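Local coordinates for protein, related to general stress protein 26(GS26) of B.subtilis (Clostridium acetobutylicum, PDB 2HQ7) that belongs to the pyridoxamine 5'-phosphate oxidase family, is related to general stress protein 26, and is probably a flavin-binding oxidoreductase, at residues B[47-52]-B[119-124]; B[17-22]-B[37-42]. All blocks are in the same frame, centred on the assembly; numbering follows the deposited sequence.

Interaction 1 (B[47-52]-B[119-124]); sequences KFWLST and ALCFTA
Cys121 lays its sulfur over one face of the Trp49 indole. SG sits 3.9 Å from the centroid of the five-membered ring and is nearest to Trp49 NE1, a sulfur-aromatic contact. It gets there because SG is anti to the backbone N of Cys121 (chi1 -178°). On the same face of the sheet the extended Lys47 chain runs alongside Thr123. Lys47 CE comes 3.7 Å from Thr123 OG1 and also touches the cysteine sulfur.

The other face carries Phe48, Leu50, Leu120 and Phe122. Phe48 CD1 meets the edge of the Phe122 ring, 3.9 Å from CD2 of Phe122. Beyond them, Leu120 CD1 packs on Thr52 CG2.

The two antiparallel strands hold these groups in register. Phe48 and Phe122 form one hydrogen-bonded pair, with Phe48 N to Phe122 O at 2.9 Å and Phe122 N to Phe48 O at 2.7 Å. Leu50 and Leu120 form the next. Trp49 and Cys121 are the non-hydrogen-bonded pair between them.

Strand 32-43 adjoins strand 47-53, and strand 79-90 adjoins strand 117-131. The face bearing Phe48 and Phe122 packs on Leu70 of strand 67-74 and Leu83 of strand 79-90, in the core of the antiparallel sheet, consistent with the family's split barrel.

Interaction 2 (B[17-22]-B[37-42]); sequences SSKIVM and MMRLKH
The beta hairpin of strands 20-26 and 32-43 brings Val21 against Met37 within the antiparallel sheet, consistent with the FMN-binding split barrel of this family. The two residues are a hydrogen-bonded pair. Val21 N donates to Met37 O at 2.8 Å, and Met37 N donates to Val21 O at 2.7 Å. Val21 CG1 also packs on Met37 CB.

Ile20 and Met38 follow as a non-hydrogen-bonded pair. Met37 and Met38 are selenomethionines. The ladder is extended by Arg39 N, which gives Lys19 O a nearly straight bond of 2.7 Å (177° at the hydrogen). Just before the strand, Ser18 OG accepts from Ile20 N, an ST turn.

Arg39 crosses Lys19. Its chain is extended to CD and bends at chi3 (57°). Lys19 NZ lies 3.1 Å from Arg39 NH2, near the guanidinium plane. Both are donors, so this is a close approach of like charges and not a bond. Glu16 makes a long, weak ion pair with Arg39 NH2, which may partly offset the charge. Ile20 also packs on Phe78 of the second subunit.

A water lies in the guanidinium plane, where it accepts from Arg39 NE at 3.1 Å.

Interactions 1 and 2 belong to one antiparallel sheet, with centres about 9 Å apart. Along the chain they are in series: the hairpin contact of 17-22 with 37-42 closes before 47-52 begins. Strands 32-43 and 47-53 follow each other and are neighbours in the sheet, so they join the two contacts. Ser51 N to Met38 O, at 2.7 Å, and Trp49 N to Lys41 O are probable hydrogen bonds across that seam. Leu40 and Lys41 both face Trp49, a classic beta bulge. The Met37 side chain reaches Leu50 and Leu120. Interaction 1 thus ties the early hairpin to the later strand 117-131.

Interaction 1 (B[47-52]-B[119-124])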
loop_
_atom_site.group_PDB
_atom_site.type_symbol
_atom_site.label_atom_id
_atom_site.label_comp_id
_atom_site.label_asym_id
_atom_site.label_seq_id
_atom_site.Cartn_x
_atom_site.Cartn_y
_atom_site.Cartn_z
ATOM N N LYS B 47 -6.052 14.508 9.270
ATOM C CA LYS B 47 -6.690 13.502 10.120
ATOM C C LYS B 47 -7.650 12.646 9.311
ATOM O O LYS B 47 -8.439 13.146 8.508
ATOM C CB LYS B 47 -7.422 14.147 11.331
ATOM C CG LYS B 47 -6.811 13.824 12.695
ATOM C CD LYS B 47 -7.671 14.308 13.881
ATOM C CE LYS B 47 -6.988 14.127 15.255
ATOM N NZ LYS B 47 -7.941 14.229 16.442
ATOM N N PHE B 48 -7.557 11.338 9.525
ATOM C CA PHE B 48 -8.422 10.373 8.856
ATOM C C PHE B 48 -9.055 9.458 9.887
ATOM O O PHE B 48 -8.392 8.963 10.791
ATOM C CB PHE B 48 -7.613 9.553 7.879
ATOM C CG PHE B 48 -7.188 10.323 6.691
ATOM C CD1 PHE B 48 -6.167 11.268 6.799
ATOM C CD2 PHE B 48 -7.838 10.176 5.495
ATOM C CE1 PHE B 48 -5.779 12.014 5.733
ATOM C CE2 PHE B 48 -7.435 10.923 4.402
ATOM C CZ PHE B 48 -6.417 11.849 4.534
ATOM N N TRP B 49 -10.321 9.170 9.711
ATOM C CA TRP B 49 -11.000 8.199 10.561
ATOM C C TRP B 49 -11.347 7.055 9.639
ATOM O O TRP B 49 -11.933 7.267 8.576
ATOM C CB TRP B 49 -12.269 8.819 11.160
ATOM C CG TRP B 49 -11.994 9.824 12.227
ATOM C CD1 TRP B 49 -11.931 9.594 13.556
ATOM C CD2 TRP B 49 -11.742 11.223 12.050
ATOM N NE1 TRP B 49 -11.628 10.749 14.219
ATOM C CE2 TRP B 49 -11.571 11.775 13.314
ATOM C CE3 TRP B 49 -11.718 12.068 10.945
ATOM C CZ2 TRP B 49 -11.286 13.124 13.505
ATOM C CZ3 TRP B 49 -11.451 13.393 11.123
ATOM C CH2 TRP B 49 -11.253 13.923 12.407
ATOM N N LEU B 50 -10.943 5.857 10.027
ATOM C CA LEU B 50 -11.035 4.721 9.128
ATOM C C LEU B 50 -11.748 3.586 9.791
ATOM O O LEU B 50 -11.751 3.475 11.028
ATOM C CB LEU B 50 -9.637 4.251 8.736
ATOM C CG LEU B 50 -8.649 5.240 8.143
ATOM C CD1 LEU B 50 -7.281 4.627 8.159
ATOM C CD2 LEU B 50 -9.082 5.657 6.679
ATOM N N SER B 51 -12.335 2.740 8.966
ATOM C CA SER B 51 -12.969 1.510 9.415
ATOM C C SER B 51 -12.287 0.257 8.890
ATOM O O SER B 51 -11.878 0.210 7.756
ATOM C CB SER B 51 -14.411 1.442 8.934
ATOM O OG SER B 51 -15.079 0.426 9.630
ATOM N N THR B 52 -12.213 -0.754 9.742
ATOM C CA THR B 52 -11.774 -2.074 9.341
ATOM C C THR B 52 -12.418 -3.118 10.240
ATOM O O THR B 52 -13.022 -2.795 11.286
ATOM C CB THR B 52 -10.233 -2.180 9.356
ATOM O OG1 THR B 52 -9.810 -3.301 8.564
ATOM C CG2 THR B 52 -9.684 -2.273 10.801
ATOM N N ALA B 119 -13.153 1.275 14.646
ATOM C CA ALA B 119 -12.901 2.596 14.116
ATOM C C ALA B 119 -11.532 3.044 14.571
ATOM O O ALA B 119 -11.149 2.835 15.732
ATOM C CB ALA B 119 -13.946 3.563 14.574
ATOM N N LEU B 120 -10.804 3.669 13.663
ATOM C CA LEU B 120 -9.438 4.151 13.946
ATOM C C LEU B 120 -9.298 5.619 13.614
ATOM O O LEU B 120 -9.986 6.136 12.755
ATOM C CB LEU B 120 -8.411 3.348 13.135
ATOM C CG LEU B 120 -8.542 1.865 13.428
ATOM C CD1 LEU B 120 -9.462 1.282 12.372
ATOM C CD2 LEU B 120 -7.249 1.151 13.418
ATOM N N CYS B 121 -8.426 6.309 14.325
ATOM C CA CYS B 121 -8.121 7.698 13.966
ATOM C C CYS B 121 -6.627 7.817 13.621
ATOM O O CYS B 121 -5.771 7.537 14.461
ATOM C CB CYS B 121 -8.512 8.605 15.113
ATOM S SG CYS B 121 -8.230 10.308 14.746
ATOM N N PHE B 122 -6.338 8.147 12.357
ATOM C CA PHE B 122 -4.978 8.415 11.888
ATOM C C PHE B 122 -4.673 9.905 11.889
ATOM O O PHE B 122 -5.447 10.681 11.369
ATOM C CB PHE B 122 -4.816 7.917 10.458
ATOM C CG PHE B 122 -3.507 8.339 9.792
ATOM C CD1 PHE B 122 -2.312 7.681 10.075
ATOM C CD2 PHE B 122 -3.502 9.321 8.806
ATOM C CE1 PHE B 122 -1.115 8.042 9.426
ATOM C CE2 PHE B 122 -2.332 9.663 8.128
ATOM C CZ PHE B 122 -1.134 9.035 8.427
ATOM N N THR B 123 -3.514 10.278 12.418
ATOM C CA THR B 123 -3.041 11.670 12.445
ATOM C C THR B 123 -1.755 11.730 11.654
ATOM O O THR B 123 -0.803 11.064 12.030
ATOM C CB THR B 123 -2.756 12.112 13.913
ATOM O OG1 THR B 123 -3.973 12.034 14.656
ATOM C CG2 THR B 123 -2.177 13.539 14.002
ATOM N N ALA B 124 -1.752 12.471 10.528
ATOM C CA ALA B 124 -0.600 12.565 9.622
ATOM C C ALA B 124 0.471 13.525 10.115
ATOM O O ALA B 124 0.166 14.618 10.556
ATOM C CB ALA B 124 -1.063 12.983 8.175
#

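Interaction 2 (B[17-22]-B[37-42])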
loop_
_atom_site.group_PDB
_atom_site.type_symbol
_atom_site.label_atom_id
_atom_site.label_comp_id
_atom_site.label_asym_id
_atom_site.label_seq_id
_atom_site.Cartn_x
_atom_site.Cartn_y
_atom_site.Cartn_z
ATOM N N SER B 17 -11.646 10.960 -3.963
ATOM C CA SER B 17 -12.068 10.200 -5.124
ATOM C C SER B 17 -12.365 8.729 -4.841
ATOM O O SER B 17 -12.962 8.052 -5.696
ATOM C CB SER B 17 -11.041 10.319 -6.261
ATOM O OG SER B 17 -9.826 9.640 -5.974
ATOM N N SER B 18 -11.935 8.225 -3.683
ATOM C CA SER B 18 -12.272 6.850 -3.263
ATOM C C SER B 18 -12.497 6.759 -1.749
ATOM O O SER B 18 -11.913 7.505 -0.958
ATOM C CB SER B 18 -11.198 5.836 -3.704
ATOM O OG SER B 18 -11.587 4.498 -3.401
ATOM N N LYS B 19 -13.369 5.836 -1.369
ATOM C CA LYS B 19 -13.650 5.590 0.032
ATOM C C LYS B 19 -12.642 4.604 0.629
ATOM O O LYS B 19 -12.663 4.362 1.838
ATOM C CB LYS B 19 -15.089 5.074 0.186
ATOM C CG LYS B 19 -16.158 6.030 -0.382
ATOM C CD LYS B 19 -16.450 7.215 0.555
ATOM C CE LYS B 19 -17.262 8.339 -0.142
ATOM N NZ LYS B 19 -16.432 9.307 -0.964
ATOM N N ILE B 20 -11.773 4.046 -0.222
ATOM C CA ILE B 20 -10.813 2.995 0.160
ATOM C C ILE B 20 -9.428 3.571 0.312
ATOM O O ILE B 20 -8.970 4.311 -0.534
ATOM C CB ILE B 20 -10.728 1.865 -0.903
ATOM C CG1 ILE B 20 -12.123 1.381 -1.304
ATOM C CG2 ILE B 20 -9.932 0.676 -0.372
ATOM C CD1 ILE B 20 -12.968 0.929 -0.114
ATOM N N VAL B 21 -8.756 3.234 1.397
ATOM C CA VAL B 21 -7.403 3.695 1.590
ATOM C C VAL B 21 -6.542 2.495 1.909
ATOM O O VAL B 21 -6.958 1.592 2.648
ATOM C CB VAL B 21 -7.287 4.762 2.730
ATOM C CG1 VAL B 21 -7.623 4.193 4.009
ATOM C CG2 VAL B 21 -5.891 5.294 2.810
HETATM N N MSE B 22 -5.322 2.524 1.394
HETATM C CA MSE B 22 -4.356 1.457 1.625
HETATM C C MSE B 22 -3.598 1.817 2.879
HETATM O O MSE B 22 -3.059 2.931 2.977
HETATM C CB MSE B 22 -3.340 1.421 0.529
HETATM C CG MSE B 22 -3.814 1.564 -0.876
HETATM SE SE MSE B 22 -3.912 -0.188 -1.467
HETATM C CE MSE B 22 -5.771 -0.404 -0.905
HETATM N N MSE B 37 -8.539 -0.302 3.820
HETATM C CA MSE B 37 -9.476 0.105 4.859
HETATM C C MSE B 37 -10.424 1.121 4.302
HETATM O O MSE B 37 -10.217 1.628 3.212
HETATM C CB MSE B 37 -8.736 0.676 6.057
HETATM C CG MSE B 37 -8.061 -0.380 6.866
HETATM SE SE MSE B 37 -7.375 0.298 8.551
HETATM C CE MSE B 37 -8.935 1.192 9.294
HETATM N N MSE B 38 -11.499 1.382 5.027
HETATM C CA MSE B 38 -12.513 2.312 4.545
HETATM C C MSE B 38 -12.343 3.639 5.274
HETATM O O MSE B 38 -12.111 3.675 6.491
HETATM C CB MSE B 38 -13.923 1.720 4.722
HETATM C CG MSE B 38 -15.039 2.740 4.947
HETATM SE SE MSE B 38 -16.833 1.951 4.705
HETATM C CE MSE B 38 -16.727 1.834 2.730
ATOM N N ARG B 39 -12.383 4.709 4.499
ATOM C CA ARG B 39 -12.336 6.049 5.000
ATOM C C ARG B 39 -13.739 6.431 5.431
ATOM O O ARG B 39 -14.628 6.564 4.598
ATOM C CB ARG B 39 -11.876 7.033 3.927
ATOM C CG ARG B 39 -11.834 8.476 4.454
ATOM C CD ARG B 39 -11.414 9.479 3.416
ATOM N NE ARG B 39 -12.255 9.485 2.227
ATOM C CZ ARG B 39 -13.481 9.980 2.158
ATOM N NH1 ARG B 39 -14.091 10.486 3.221
ATOM N NH2 ARG B 39 -14.118 9.926 1.016
ATOM N N LEU B 40 -13.921 6.601 6.739
ATOM C CA LEU B 40 -15.167 7.090 7.298
ATOM C C LEU B 40 -15.215 8.620 7.185
ATOM O O LEU B 40 -16.242 9.193 6.866
ATOM C CB LEU B 40 -15.283 6.681 8.768
ATOM C CG LEU B 40 -15.372 5.192 9.032
ATOM C CD1 LEU B 40 -15.357 4.915 10.562
ATOM C CD2 LEU B 40 -16.543 4.504 8.385
ATOM N N LYS B 41 -14.097 9.275 7.435
ATOM C CA LYS B 41 -14.078 10.733 7.472
ATOM C C LYS B 41 -12.657 11.216 7.338
ATOM O O LYS B 41 -11.717 10.513 7.725
ATOM C CB LYS B 41 -14.651 11.238 8.824
ATOM C CG LYS B 41 -14.616 12.767 8.994
ATOM C CD LYS B 41 -15.253 13.250 10.272
ATOM C CE LYS B 41 -15.446 14.782 10.234
ATOM N NZ LYS B 41 -16.620 15.138 9.412
ATOM N N HIS B 42 -12.485 12.411 6.797
ATOM C CA HIS B 42 -11.205 13.055 6.946
ATOM C C HIS B 42 -11.303 14.547 7.151
ATOM O O HIS B 42 -12.326 15.159 6.828
ATOM C CB HIS B 42 -10.309 12.746 5.754
ATOM C CG HIS B 42 -10.754 13.374 4.485
ATOM N ND1 HIS B 42 -10.079 14.423 3.902
ATOM C CD2 HIS B 42 -11.802 13.096 3.676
ATOM C CE1 HIS B 42 -10.694 14.761 2.779
ATOM N NE2 HIS B 42 -11.750 13.979 2.626
HETATM O O HOH W 1 -10.060 8.173 0.549
#